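Local coordinates for prenylcyclase (PDB 6IJ1), which probably acts as a prenyl cyclase, folding and closing an isoprenoid chain into rings, at residues Phe20-Asp23 and Arg24-Ala27; Ala210-Pro213 and Gly214-Pro217; His278-Pro281 and Asp282-Thr286; Asp302-Glu305 and Asp306-Phe309; Gly326-Thr329 and Thr330-Leu334. One frame throughout, in Å; residues are numbered along the deposited sequence.

Contact 1: Phe20-Asp23 and Arg24-Ala27; sequences FLLD and RREA
Arg24 turns back over the ring of Phe20, one helical turn earlier. Its CB lies 3.6 Å from Phe20 O. CG, placed beside the backbone N, sits over the face of Phe20 in a CH-pi contact, 3.9 Å from the ring centroid. After a bend about the CB-CG bond (chi2 -54°), CD passes near Phe20 O, and Phe20 CE1 lies over the centre of the guanidinium, 3.4 Å from Arg24 CZ, with the planes 39° apart. NE and NH2 both come near the same CE1, and NH1 makes a weak hydrogen bond to Phe20 O. Replacing Arg24 with a serine would probably uncover this face of Phe20 and take the side-chain donor from its carbonyl.

Arg25 grips the carbonyl of Leu22: NE donates to Leu22 O at 2.8 Å, nearly straight (169°) and on a lone pair, while its backbone N reaches the same oxygen from above the carbonyl plane. Leu22 CD2 covers one face of this guanidinium, and a water joins NH2 to Asp23 OD1. These bonds finish helix 10-23. Arg25 touches Trp31, six residues on: this is the Gln-to-Trp spacing of the QW motif of triterpene cyclases, an arginine probably replacing the glutamine.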
loop_
_atom_site.group_PDB
_atom_site.type_symbol
_atom_site.label_atom_id
_atom_site.label_comp_id
_atom_site.label_asym_id
_atom_site.label_seq_id
_atom_site.Cartn_x
_atom_site.Cartn_y
_atom_site.Cartn_z
ATOM N N PHE A 20 -8.570 0.405 -18.128
ATOM C CA PHE A 20 -9.359 -0.335 -17.134
ATOM C C PHE A 20 -9.684 0.547 -15.938
ATOM O O PHE A 20 -10.824 0.629 -15.506
ATOM C CB PHE A 20 -8.589 -1.596 -16.694
ATOM C CG PHE A 20 -9.224 -2.308 -15.522
ATOM C CD1 PHE A 20 -10.207 -3.254 -15.729
ATOM C CD2 PHE A 20 -8.823 -2.030 -14.204
ATOM C CE1 PHE A 20 -10.813 -3.914 -14.613
ATOM C CE2 PHE A 20 -9.410 -2.701 -13.118
ATOM C CZ PHE A 20 -10.394 -3.612 -13.315
ATOM N N LEU A 21 -8.678 1.249 -15.391
ATOM C CA LEU A 21 -8.940 2.011 -14.175
ATOM C C LEU A 21 -9.846 3.214 -14.449
ATOM O O LEU A 21 -10.739 3.507 -13.673
ATOM C CB LEU A 21 -7.625 2.491 -13.553
ATOM C CG LEU A 21 -6.741 1.390 -12.926
ATOM C CD1 LEU A 21 -5.402 1.965 -12.517
ATOM C CD2 LEU A 21 -7.502 0.780 -11.741
ATOM N N LEU A 22 -9.627 3.917 -15.561
ATOM C CA LEU A 22 -10.526 5.030 -15.884
ATOM C C LEU A 22 -11.952 4.551 -16.110
ATOM O O LEU A 22 -12.897 5.233 -15.708
ATOM C CB LEU A 22 -10.000 5.764 -17.117
ATOM C CG LEU A 22 -8.699 6.501 -16.907
ATOM C CD1 LEU A 22 -8.247 7.066 -18.298
ATOM C CD2 LEU A 22 -8.825 7.605 -15.852
ATOM N N ASP A 23 -12.137 3.390 -16.766
ATOM C CA ASP A 23 -13.495 2.880 -16.966
ATOM C C ASP A 23 -14.157 2.453 -15.677
ATOM O O ASP A 23 -15.401 2.391 -15.617
ATOM C CB ASP A 23 -13.480 1.715 -17.958
ATOM C CG ASP A 23 -13.211 2.173 -19.389
ATOM O OD1 ASP A 23 -13.216 3.405 -19.625
ATOM O OD2 ASP A 23 -13.004 1.316 -20.279
ATOM N N ARG A 24 -13.393 2.174 -14.620
ATOM C CA ARG A 24 -13.981 1.764 -13.354
ATOM C C ARG A 24 -14.179 2.933 -12.380
ATOM O O ARG A 24 -14.554 2.719 -11.222
ATOM C CB ARG A 24 -13.117 0.651 -12.701
ATOM C CG ARG A 24 -12.861 -0.657 -13.473
ATOM C CD ARG A 24 -14.106 -1.253 -13.880
ATOM N NE ARG A 24 -14.036 -2.530 -14.628
ATOM C CZ ARG A 24 -13.641 -2.656 -15.898
ATOM N NH1 ARG A 24 -13.143 -1.600 -16.553
ATOM N NH2 ARG A 24 -13.704 -3.859 -16.508
ATOM N N ARG A 25 -13.964 4.176 -12.814
ATOM C CA ARG A 25 -14.352 5.319 -11.978
ATOM C C ARG A 25 -15.838 5.309 -11.663
ATOM O O ARG A 25 -16.667 4.969 -12.515
ATOM C CB ARG A 25 -14.052 6.630 -12.709
ATOM C CG ARG A 25 -12.600 7.087 -12.665
ATOM C CD ARG A 25 -12.390 8.304 -13.590
ATOM N NE ARG A 25 -12.614 7.927 -14.979
ATOM C CZ ARG A 25 -12.549 8.812 -15.988
ATOM N NH1 ARG A 25 -12.289 10.102 -15.719
ATOM N NH2 ARG A 25 -12.763 8.430 -17.225
ATOM N N GLU A 26 -16.166 5.734 -10.455
ATOM C CA GLU A 26 -17.535 6.107 -10.114
ATOM C C GLU A 26 -17.920 7.355 -10.912
ATOM O O GLU A 26 -17.085 7.996 -11.572
ATOM C CB GLU A 26 -17.651 6.359 -8.621
ATOM C CG GLU A 26 -17.300 5.143 -7.770
ATOM C CD GLU A 26 -18.162 3.898 -8.096
ATOM O OE1 GLU A 26 -19.408 4.027 -8.241
ATOM O OE2 GLU A 26 -17.612 2.778 -8.231
ATOM N N ALA A 27 -19.216 7.687 -10.848
ATOM C CA ALA A 27 -19.705 8.819 -11.638
ATOM C C ALA A 27 -19.024 10.120 -11.237
ATOM O O ALA A 27 -18.771 10.990 -12.090
ATOM C CB ALA A 27 -21.221 8.954 -11.481
HETATM O O HOH W 1 -13.424 6.226 -18.829
HETATM O O HOH W 2 -16.940 4.694 -15.084
#

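Contact 2: Ala210-Pro213 and Gly214-Pro217; sequences ATVP and GTEP
Thr215 OG1 comes within 3.1 Å of Val212 O without bonding to it, for the hydroxyl is gripped from outside this turn: it gives its proton to Leu209 O and accepts from Arg219 NE. With the proton so committed, the approach to the Val212 carbonyl is no more than a close polar contact. Val212 to Thr215 form a type II beta turn in the short connection between helices 198-209 and 216-229. The turn is open, since Thr215 N stands 3.8 Å from Val212 O and no backbone bond closes it.

Pro213 and Gly214 occupy the two central positions. The proline ring fixes the first of them, with its CB 3.2 Å from Gly214 N. The second has a positive phi of 86°, where any side chain would suffer: a beta carbon on Gly214 would fall only 2.5 Å from Pro213 O.

Across the turn the side chains of Val212 and Thr215 cross at about a right angle. Thr215 has its hydroxyl set between the backbone N and the carbonyl carbon (chi1 70°), which leaves the methyl beside the N and facing back into the turn. Thr215 CG2 meets Val212 CG1 at 3.9 Å, and lies 3.7 Å from Val212 O.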
loop_
_atom_site.group_PDB
_atom_site.type_symbol
_atom_site.label_atom_id
_atom_site.label_comp_id
_atom_site.label_asym_id
_atom_site.label_seq_id
_atom_site.Cartn_x
_atom_site.Cartn_y
_atom_site.Cartn_z
ATOM N N ALA A 210 14.443 5.450 -0.301
ATOM C CA ALA A 210 15.317 5.958 -1.372
ATOM C C ALA A 210 15.430 7.457 -1.294
ATOM O O ALA A 210 16.337 8.030 -1.874
ATOM C CB ALA A 210 14.767 5.541 -2.718
ATOM N N THR A 211 14.565 8.069 -0.495
ATOM C CA THR A 211 14.431 9.497 -0.447
ATOM C C THR A 211 15.185 10.078 0.756
ATOM O O THR A 211 15.125 11.299 0.996
ATOM C CB THR A 211 12.915 9.846 -0.459
ATOM O OG1 THR A 211 12.323 9.537 0.793
ATOM C CG2 THR A 211 12.090 9.013 -1.492
ATOM N N VAL A 212 15.974 9.244 1.456
ATOM C CA VAL A 212 16.714 9.559 2.692
ATOM C C VAL A 212 18.150 9.042 2.720
ATOM O O VAL A 212 18.424 7.887 2.370
ATOM C CB VAL A 212 15.924 8.976 3.886
ATOM C CG1 VAL A 212 16.747 8.953 5.145
ATOM C CG2 VAL A 212 14.633 9.797 4.068
ATOM N N PRO A 213 19.132 9.832 3.163
ATOM C CA PRO A 213 20.503 9.330 3.188
ATOM C C PRO A 213 20.694 8.302 4.294
ATOM O O PRO A 213 19.918 8.194 5.252
ATOM C CB PRO A 213 21.349 10.588 3.453
ATOM C CG PRO A 213 20.425 11.734 3.040
ATOM C CD PRO A 213 19.070 11.268 3.483
ATOM N N GLY A 214 21.712 7.457 4.095
ATOM C CA GLY A 214 21.989 6.448 5.090
ATOM C C GLY A 214 21.213 5.139 4.964
ATOM O O GLY A 214 21.399 4.226 5.794
ATOM N N THR A 215 20.403 4.987 3.933
ATOM C CA THR A 215 19.564 3.807 3.806
ATOM C C THR A 215 20.000 2.913 2.669
ATOM O O THR A 215 19.340 1.890 2.392
ATOM C CB THR A 215 18.094 4.220 3.598
ATOM O OG1 THR A 215 17.974 4.797 2.291
ATOM C CG2 THR A 215 17.605 5.167 4.677
ATOM N N GLU A 216 21.128 3.223 1.999
ATOM C CA GLU A 216 21.537 2.377 0.883
ATOM C C GLU A 216 21.843 0.929 1.303
ATOM O O GLU A 216 21.465 0.006 0.554
ATOM C CB GLU A 216 22.764 2.971 0.140
ATOM C CG GLU A 216 22.535 4.395 -0.296
ATOM C CD GLU A 216 22.922 5.448 0.783
ATOM O OE1 GLU A 216 23.028 5.072 1.992
ATOM O OE2 GLU A 216 23.115 6.650 0.407
ATOM N N PRO A 217 22.502 0.633 2.437
ATOM C CA PRO A 217 22.717 -0.767 2.798
ATOM C C PRO A 217 21.390 -1.536 2.915
ATOM O O PRO A 217 21.297 -2.617 2.409
ATOM C CB PRO A 217 23.455 -0.653 4.136
ATOM C CG PRO A 217 24.149 0.688 4.034
ATOM C CD PRO A 217 23.152 1.580 3.332
#

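Contact 3: His278-Pro281 and Asp282-Thr286; sequences HQRP and DGSWT
Arg280 and Asp282 form a salt bridge, with NH2 donating to OD2 at 3.1 Å. The oxygen lies in the guanidinium plane but is itself met from above the carboxylate plane, the two flat groups being turned 49° against each other. NE makes only weak, longer bonds to the same carboxylate. The other oxygen of Asp282 faces the chain ahead: OD1 accepts from Ser284 OG at 2.7 Å and from Ser284 N at 3.1 Å, both from one face of its plane. The latter bond closes an Asx turn, and chi1 of 59°, between the backbone N and the carbonyl carbon, lets the carboxylate fold over the chain to make it.

Beneath this, Arg280 N donates to Ser284 O at 2.8 Å, nearly along the C=O axis, and Gly283 N to Arg280 O at 3.0 Å, the closing bond of a type I turn. Gln279, Gly283 and Trp285 have the spacing of the QW motif, Gln-x3-Gly-x-Trp, known from triterpene cyclases. Gln279 NE2 donates to Gly283 O at 2.9 Å and also to Ala13 O in helix 10-23.

These bonds hold the amide flat over the indole, the planes 13° apart, with NE2 3.3 Å from Trp285 CH2. The rest of the glutamine follows the ring, CG near the rim and CA over the five-membered ring in a CH-pi contact of 3.8 Å to its centroid. Trp285 NE1 donates to Leu275 O in helix 265-278. At the outer end, one water links Arg280 NH1 to Thr286 OG1 and another joins His278 O to Thr286 N.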
loop_
_atom_site.group_PDB
_atom_site.type_symbol
_atom_site.label_atom_id
_atom_site.label_comp_id
_atom_site.label_asym_id
_atom_site.label_seq_id
_atom_site.Cartn_x
_atom_site.Cartn_y
_atom_site.Cartn_z
ATOM N N HIS A 278 0.518 -11.836 -18.473
ATOM C CA HIS A 278 -0.614 -12.306 -17.667
ATOM C C HIS A 278 -1.697 -11.240 -17.471
ATOM O O HIS A 278 -2.677 -11.467 -16.743
ATOM C CB HIS A 278 -0.108 -12.850 -16.301
ATOM C CG HIS A 278 0.488 -14.210 -16.442
ATOM N ND1 HIS A 278 1.768 -14.458 -16.890
ATOM C CD2 HIS A 278 -0.098 -15.423 -16.293
ATOM C CE1 HIS A 278 1.947 -15.769 -16.978
ATOM N NE2 HIS A 278 0.837 -16.371 -16.597
ATOM N N GLN A 279 -1.583 -10.105 -18.126
ATOM C CA GLN A 279 -2.648 -9.132 -18.074
ATOM C C GLN A 279 -3.922 -9.723 -18.696
ATOM O O GLN A 279 -3.881 -10.430 -19.711
ATOM C CB GLN A 279 -2.215 -7.892 -18.864
ATOM C CG GLN A 279 -3.175 -6.723 -18.742
ATOM C CD GLN A 279 -2.666 -5.485 -19.440
ATOM O OE1 GLN A 279 -1.891 -5.584 -20.352
ATOM N NE2 GLN A 279 -3.084 -4.334 -18.982
ATOM N N ARG A 280 -5.047 -9.480 -18.045
ATOM C CA ARG A 280 -6.362 -9.961 -18.519
ATOM C C ARG A 280 -6.811 -9.169 -19.749
ATOM O O ARG A 280 -6.383 -8.042 -19.964
ATOM C CB ARG A 280 -7.384 -9.783 -17.401
ATOM C CG ARG A 280 -7.129 -10.687 -16.173
ATOM C CD ARG A 280 -8.052 -10.249 -14.920
ATOM N NE ARG A 280 -9.425 -9.957 -15.375
ATOM C CZ ARG A 280 -10.361 -10.904 -15.473
ATOM N NH1 ARG A 280 -10.097 -12.177 -15.157
ATOM N NH2 ARG A 280 -11.560 -10.576 -15.955
ATOM N N PRO A 281 -7.730 -9.729 -20.532
ATOM C CA PRO A 281 -8.230 -9.000 -21.714
ATOM C C PRO A 281 -8.879 -7.665 -21.409
ATOM O O PRO A 281 -8.815 -6.779 -22.286
ATOM C CB PRO A 281 -9.271 -9.966 -22.310
ATOM C CG PRO A 281 -9.144 -11.222 -21.609
ATOM C CD PRO A 281 -8.247 -11.115 -20.430
ATOM N N ASP A 282 -9.385 -7.434 -20.197
ATOM C CA ASP A 282 -9.964 -6.157 -19.839
ATOM C C ASP A 282 -8.956 -5.134 -19.313
ATOM O O ASP A 282 -9.360 -4.030 -18.971
ATOM C CB ASP A 282 -11.122 -6.367 -18.841
ATOM C CG ASP A 282 -10.680 -7.075 -17.543
ATOM O OD1 ASP A 282 -9.481 -7.118 -17.269
ATOM O OD2 ASP A 282 -11.569 -7.597 -16.799
ATOM N N GLY A 283 -7.678 -5.466 -19.300
ATOM C CA GLY A 283 -6.614 -4.544 -18.907
ATOM C C GLY A 283 -6.207 -4.675 -17.458
ATOM O O GLY A 283 -5.239 -4.027 -17.039
ATOM N N SER A 284 -6.939 -5.471 -16.666
ATOM C CA SER A 284 -6.593 -5.639 -15.255
ATOM C C SER A 284 -5.756 -6.889 -15.054
ATOM O O SER A 284 -5.401 -7.604 -15.993
ATOM C CB SER A 284 -7.862 -5.725 -14.395
ATOM O OG SER A 284 -8.573 -6.929 -14.711
ATOM N N TRP A 285 -5.358 -7.149 -13.784
ATOM C CA TRP A 285 -4.699 -8.393 -13.394
ATOM C C TRP A 285 -5.547 -9.083 -12.341
ATOM O O TRP A 285 -6.367 -8.416 -11.663
ATOM C CB TRP A 285 -3.275 -8.093 -12.826
ATOM C CG TRP A 285 -2.265 -7.824 -13.923
ATOM C CD1 TRP A 285 -1.398 -8.755 -14.453
ATOM C CD2 TRP A 285 -2.047 -6.598 -14.639
ATOM N NE1 TRP A 285 -0.666 -8.165 -15.473
ATOM C CE2 TRP A 285 -1.027 -6.847 -15.586
ATOM C CE3 TRP A 285 -2.576 -5.300 -14.539
ATOM C CZ2 TRP A 285 -0.509 -5.839 -16.444
ATOM C CZ3 TRP A 285 -2.091 -4.308 -15.392
ATOM C CH2 TRP A 285 -1.069 -4.603 -16.355
ATOM N N THR A 286 -5.305 -10.397 -12.188
ATOM C CA THR A 286 -6.088 -11.197 -11.252
ATOM C C THR A 286 -6.019 -10.553 -9.873
ATOM O O THR A 286 -4.913 -10.271 -9.385
ATOM C CB THR A 286 -5.497 -12.582 -11.192
ATOM O OG1 THR A 286 -5.574 -13.131 -12.548
ATOM C CG2 THR A 286 -6.252 -13.477 -10.176
HETATM O O HOH W 3 -3.248 -11.414 -13.994
HETATM O O HOH W 4 -7.942 -13.527 -13.764
#

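Contact 4: Asp302-Glu305 and Asp306-Phe309; sequences DSYE and DWTF
Tyr304 sets the edge of its ring on the face of Trp307, a T-shaped pair that is the tight part of this surface loop. Tyr304 CD2 comes down over the centre of the indole, 3.5 Å from Trp307 CD2. The planes stand at 80°, and the centroids of the tyrosine ring and the six-membered ring of Trp307 are 4.9 Å apart. Tyr304 CG, anti to its own N (chi1 -171°), carries the ring forward along the chain. Tyr304 also touches Leu295 in a neighbouring loop. The link to the small sheet runs through Trp307, which meets Pro301 and Ile320 of strand 319-321, and through the backbone bonds of Thr308 to Gly318 and Ile320.

One face of the tyrosine ring is occupied by the backbone of Asp306, whose N stands 3.8 Å above the ring plane of Tyr304.

The other side of the loop is wet. The side chains of Glu305 and Asp306 are exposed, and water serves the backbone between them: one molecule accepts from Glu305 N at 2.7 Å and donates to Asp306 OD2, another donates to Trp307 O at 2.7 Å and to Glu305 O at 3.2 Å. The carboxylates remain 5.6 Å apart, Glu305 OE1 to Asp306 OD1. Buried Asp306 N has no polar partner, and its N-H is directed at the tyrosine ring, so the pi cloud may offset part of the lost hydrogen bond.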
loop_
_atom_site.group_PDB
_atom_site.type_symbol
_atom_site.label_atom_id
_atom_site.label_comp_id
_atom_site.label_asym_id
_atom_site.label_seq_id
_atom_site.Cartn_x
_atom_site.Cartn_y
_atom_site.Cartn_z
ATOM N N ASP A 302 1.627 -13.318 11.857
ATOM C CA ASP A 302 2.351 -14.412 11.199
ATOM C C ASP A 302 2.141 -15.744 11.925
ATOM O O ASP A 302 2.280 -16.809 11.309
ATOM C CB ASP A 302 3.845 -14.119 11.098
ATOM C CG ASP A 302 4.172 -13.088 10.038
ATOM O OD1 ASP A 302 3.345 -12.882 9.121
ATOM O OD2 ASP A 302 5.258 -12.481 10.125
ATOM N N SER A 303 1.782 -15.714 13.207
ATOM C CA SER A 303 1.562 -16.957 13.936
ATOM C C SER A 303 0.168 -17.531 13.774
ATOM O O SER A 303 -0.081 -18.654 14.232
ATOM C CB SER A 303 1.810 -16.750 15.417
ATOM O OG SER A 303 3.188 -16.621 15.556
ATOM N N TYR A 304 -0.773 -16.796 13.196
ATOM C CA TYR A 304 -2.146 -17.242 13.145
ATOM C C TYR A 304 -2.293 -18.119 11.917
ATOM O O TYR A 304 -1.813 -17.745 10.839
ATOM C CB TYR A 304 -3.085 -16.044 13.038
ATOM C CG TYR A 304 -4.527 -16.334 13.178
ATOM C CD1 TYR A 304 -5.000 -17.078 14.270
ATOM C CD2 TYR A 304 -5.481 -15.798 12.326
ATOM C CE1 TYR A 304 -6.329 -17.297 14.472
ATOM C CE2 TYR A 304 -6.833 -16.007 12.500
ATOM C CZ TYR A 304 -7.291 -16.763 13.599
ATOM O OH TYR A 304 -8.642 -16.922 13.744
ATOM N N GLU A 305 -2.908 -19.288 12.107
ATOM C CA GLU A 305 -3.125 -20.221 11.000
ATOM C C GLU A 305 -4.584 -20.408 10.653
ATOM O O GLU A 305 -4.890 -21.095 9.674
ATOM C CB GLU A 305 -2.490 -21.568 11.340
ATOM C CG GLU A 305 -0.974 -21.455 11.510
ATOM C CD GLU A 305 -0.337 -22.751 11.982
ATOM O OE1 GLU A 305 -1.088 -23.717 12.246
ATOM O OE2 GLU A 305 0.912 -22.800 12.086
ATOM N N ASP A 306 -5.495 -19.761 11.348
ATOM C CA ASP A 306 -6.895 -20.077 11.215
ATOM C C ASP A 306 -7.687 -18.983 10.518
ATOM O O ASP A 306 -8.882 -18.809 10.760
ATOM C CB ASP A 306 -7.473 -20.375 12.605
ATOM C CG ASP A 306 -6.783 -21.576 13.239
ATOM O OD1 ASP A 306 -6.508 -22.531 12.489
ATOM O OD2 ASP A 306 -6.473 -21.547 14.438
ATOM N N TRP A 307 -7.024 -18.256 9.607
ATOM C CA TRP A 307 -7.728 -17.245 8.845
ATOM C C TRP A 307 -8.926 -17.850 8.120
ATOM O O TRP A 307 -8.840 -18.981 7.597
ATOM C CB TRP A 307 -6.797 -16.646 7.778
ATOM C CG TRP A 307 -5.555 -16.082 8.321
ATOM C CD1 TRP A 307 -4.329 -16.646 8.339
ATOM C CD2 TRP A 307 -5.428 -14.795 8.954
ATOM N NE1 TRP A 307 -3.407 -15.792 8.950
ATOM C CE2 TRP A 307 -4.070 -14.643 9.305
ATOM C CE3 TRP A 307 -6.316 -13.745 9.182
ATOM C CZ2 TRP A 307 -3.586 -13.507 9.958
ATOM C CZ3 TRP A 307 -5.815 -12.603 9.856
ATOM C CH2 TRP A 307 -4.466 -12.498 10.192
ATOM N N THR A 308 -10.007 -17.095 8.042
ATOM C CA THR A 308 -11.072 -17.329 7.077
ATOM C C THR A 308 -10.741 -16.553 5.820
ATOM O O THR A 308 -9.725 -15.840 5.791
ATOM C CB THR A 308 -12.414 -16.849 7.584
ATOM O OG1 THR A 308 -12.355 -15.417 7.801
ATOM C CG2 THR A 308 -12.725 -17.535 8.934
ATOM N N PHE A 309 -11.569 -16.670 4.799
ATOM C CA PHE A 309 -11.328 -16.006 3.523
ATOM C C PHE A 309 -12.552 -15.254 3.043
ATOM O O PHE A 309 -13.698 -15.755 3.133
ATOM C CB PHE A 309 -10.855 -17.003 2.432
ATOM C CG PHE A 309 -9.572 -17.628 2.766
ATOM C CD1 PHE A 309 -8.378 -17.019 2.382
ATOM C CD2 PHE A 309 -9.539 -18.844 3.457
ATOM C CE1 PHE A 309 -7.178 -17.588 2.730
ATOM C CE2 PHE A 309 -8.324 -19.436 3.786
ATOM C CZ PHE A 309 -7.142 -18.796 3.409
HETATM O O HOH W 5 -6.901 -20.781 7.194
HETATM O O HOH W 6 -3.682 -20.362 14.515
#

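Contact 5: Gly326-Thr329 and Thr330-Leu334; sequences GLHT and TATVL
Thr330 turns its hydroxyl back to Gly326 O, and Thr332 does the same to His328 O, each four residues earlier. In Thr330, OG1 stands beside its backbone N (chi1 -63°) and donates to Gly326 O at 2.8 Å, while Thr330 N reaches the same oxygen at 3.0 Å from the opposite face of the carbonyl plane. A valine here would probably leave Gly326 O with the backbone donor alone and deprive Trp285 N of its weak bond to the hydroxyl. Thr332 repeats the grip: OG1 gives its proton to His328 O at 2.7 Å, against Thr332 N at 3.0 Å from the other face, and also bonds Tyr47 OH.

His328 and Thr332 cross at a slant, whereas Thr329 and Val333 run side by side, their CG2 methyls 4.2 Å apart. The hydroxyl of Thr329 turns elsewhere, to Asp323 OD2 and Ser288 N. The His328 ring, its CG anti to the backbone N, stacks on Tyr47 and meets Trp43 and Trp195 at an angle, while Asp33 OD2 takes the backbone N-H.

These are the first two turns of helix 327-341, buried here, with Gly326 at the N-cap. The aromatic company of His328 is consistent with the aromatic-rich interior of terpene cyclases.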
loop_
_atom_site.group_PDB
_atom_site.type_symbol
_atom_site.label_atom_id
_atom_site.label_comp_id
_atom_site.label_asym_id
_atom_site.label_seq_id
_atom_site.Cartn_x
_atom_site.Cartn_y
_atom_site.Cartn_z
ATOM N N GLY A 326 -10.289 -5.663 -8.413
ATOM C CA GLY A 326 -9.002 -5.677 -9.090
ATOM C C GLY A 326 -8.353 -4.320 -9.266
ATOM O O GLY A 326 -7.313 -4.229 -9.940
ATOM N N LEU A 327 -8.889 -3.283 -8.611
ATOM C CA LEU A 327 -8.292 -1.952 -8.842
ATOM C C LEU A 327 -6.960 -1.838 -8.095
ATOM O O LEU A 327 -5.986 -1.287 -8.629
ATOM C CB LEU A 327 -9.212 -0.802 -8.394
ATOM C CG LEU A 327 -10.674 -0.785 -8.836
ATOM C CD1 LEU A 327 -11.206 0.665 -8.579
ATOM C CD2 LEU A 327 -10.874 -1.153 -10.255
ATOM N N HIS A 328 -6.896 -2.343 -6.855
ATOM C CA HIS A 328 -5.650 -2.206 -6.115
ATOM C C HIS A 328 -4.542 -2.979 -6.789
ATOM O O HIS A 328 -3.440 -2.469 -6.981
ATOM C CB HIS A 328 -5.893 -2.685 -4.671
ATOM C CG HIS A 328 -4.818 -2.298 -3.708
ATOM N ND1 HIS A 328 -3.539 -2.780 -3.802
ATOM C CD2 HIS A 328 -4.837 -1.451 -2.651
ATOM C CE1 HIS A 328 -2.805 -2.259 -2.836
ATOM N NE2 HIS A 328 -3.564 -1.433 -2.117
ATOM N N THR A 329 -4.838 -4.206 -7.207
ATOM C CA THR A 329 -3.810 -5.009 -7.902
ATOM C C THR A 329 -3.365 -4.323 -9.172
ATOM O O THR A 329 -2.174 -4.217 -9.449
ATOM C CB THR A 329 -4.360 -6.414 -8.253
ATOM O OG1 THR A 329 -4.713 -7.132 -7.073
ATOM C CG2 THR A 329 -3.312 -7.250 -9.045
ATOM N N THR A 330 -4.307 -3.846 -9.974
ATOM C CA THR A 330 -3.926 -3.257 -11.250
ATOM C C THR A 330 -3.093 -2.003 -11.037
ATOM O O THR A 330 -2.096 -1.815 -11.745
ATOM C CB THR A 330 -5.209 -2.962 -12.039
ATOM O OG1 THR A 330 -5.870 -4.192 -12.285
ATOM C CG2 THR A 330 -4.860 -2.282 -13.383
ATOM N N ALA A 331 -3.488 -1.165 -10.065
ATOM C CA ALA A 331 -2.665 0.026 -9.809
ATOM C C ALA A 331 -1.261 -0.367 -9.392
ATOM O O ALA A 331 -0.255 0.240 -9.840
ATOM C CB ALA A 331 -3.319 0.917 -8.747
ATOM N N THR A 332 -1.148 -1.353 -8.489
ATOM C CA THR A 332 0.159 -1.830 -8.041
ATOM C C THR A 332 1.016 -2.313 -9.203
ATOM O O THR A 332 2.232 -2.006 -9.276
ATOM C CB THR A 332 -0.038 -2.952 -7.001
ATOM O OG1 THR A 332 -0.928 -2.487 -5.954
ATOM C CG2 THR A 332 1.267 -3.381 -6.386
ATOM N N VAL A 333 0.421 -3.080 -10.122
ATOM C CA VAL A 333 1.142 -3.579 -11.266
ATOM C C VAL A 333 1.566 -2.430 -12.175
ATOM O O VAL A 333 2.696 -2.426 -12.671
ATOM C CB VAL A 333 0.258 -4.605 -12.033
ATOM C CG1 VAL A 333 0.984 -4.956 -13.350
ATOM C CG2 VAL A 333 0.038 -5.892 -11.151
ATOM N N LEU A 334 0.672 -1.471 -12.443
ATOM C CA LEU A 334 1.081 -0.354 -13.310
ATOM C C LEU A 334 2.260 0.395 -12.706
ATOM O O LEU A 334 3.164 0.817 -13.452
ATOM C CB LEU A 334 -0.086 0.605 -13.542
ATOM C CG LEU A 334 -1.226 -0.018 -14.347
ATOM C CD1 LEU A 334 -2.402 0.963 -14.442
ATOM C CD2 LEU A 334 -0.765 -0.381 -15.791
#

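From the N terminus, contact 1 ends helix 10-23, contact 2 turns between helices 198-209 and 216-229, contact 3 follows helix 265-278, contact 4 leads into strand 308-309, and contact 5 opens helix 327-341. Each is a local contact within one continuous stretch, completed before the next begins, so none nests or crosses. In space, contacts 1, 3 and 5 gather: Phe20 packs on Asp282, Ser284, Leu327 and Thr330, and Trp285 lies against Val333, tying the first and last helices to the loop after helix 265-278. Contacts 2 and 4 stand apart at the surface. Contact 2 lies across the chain's centre from contact 1, about 36 Å between centres, and contact 4 comes within about 14 Å of contact 5 at their nearest atoms.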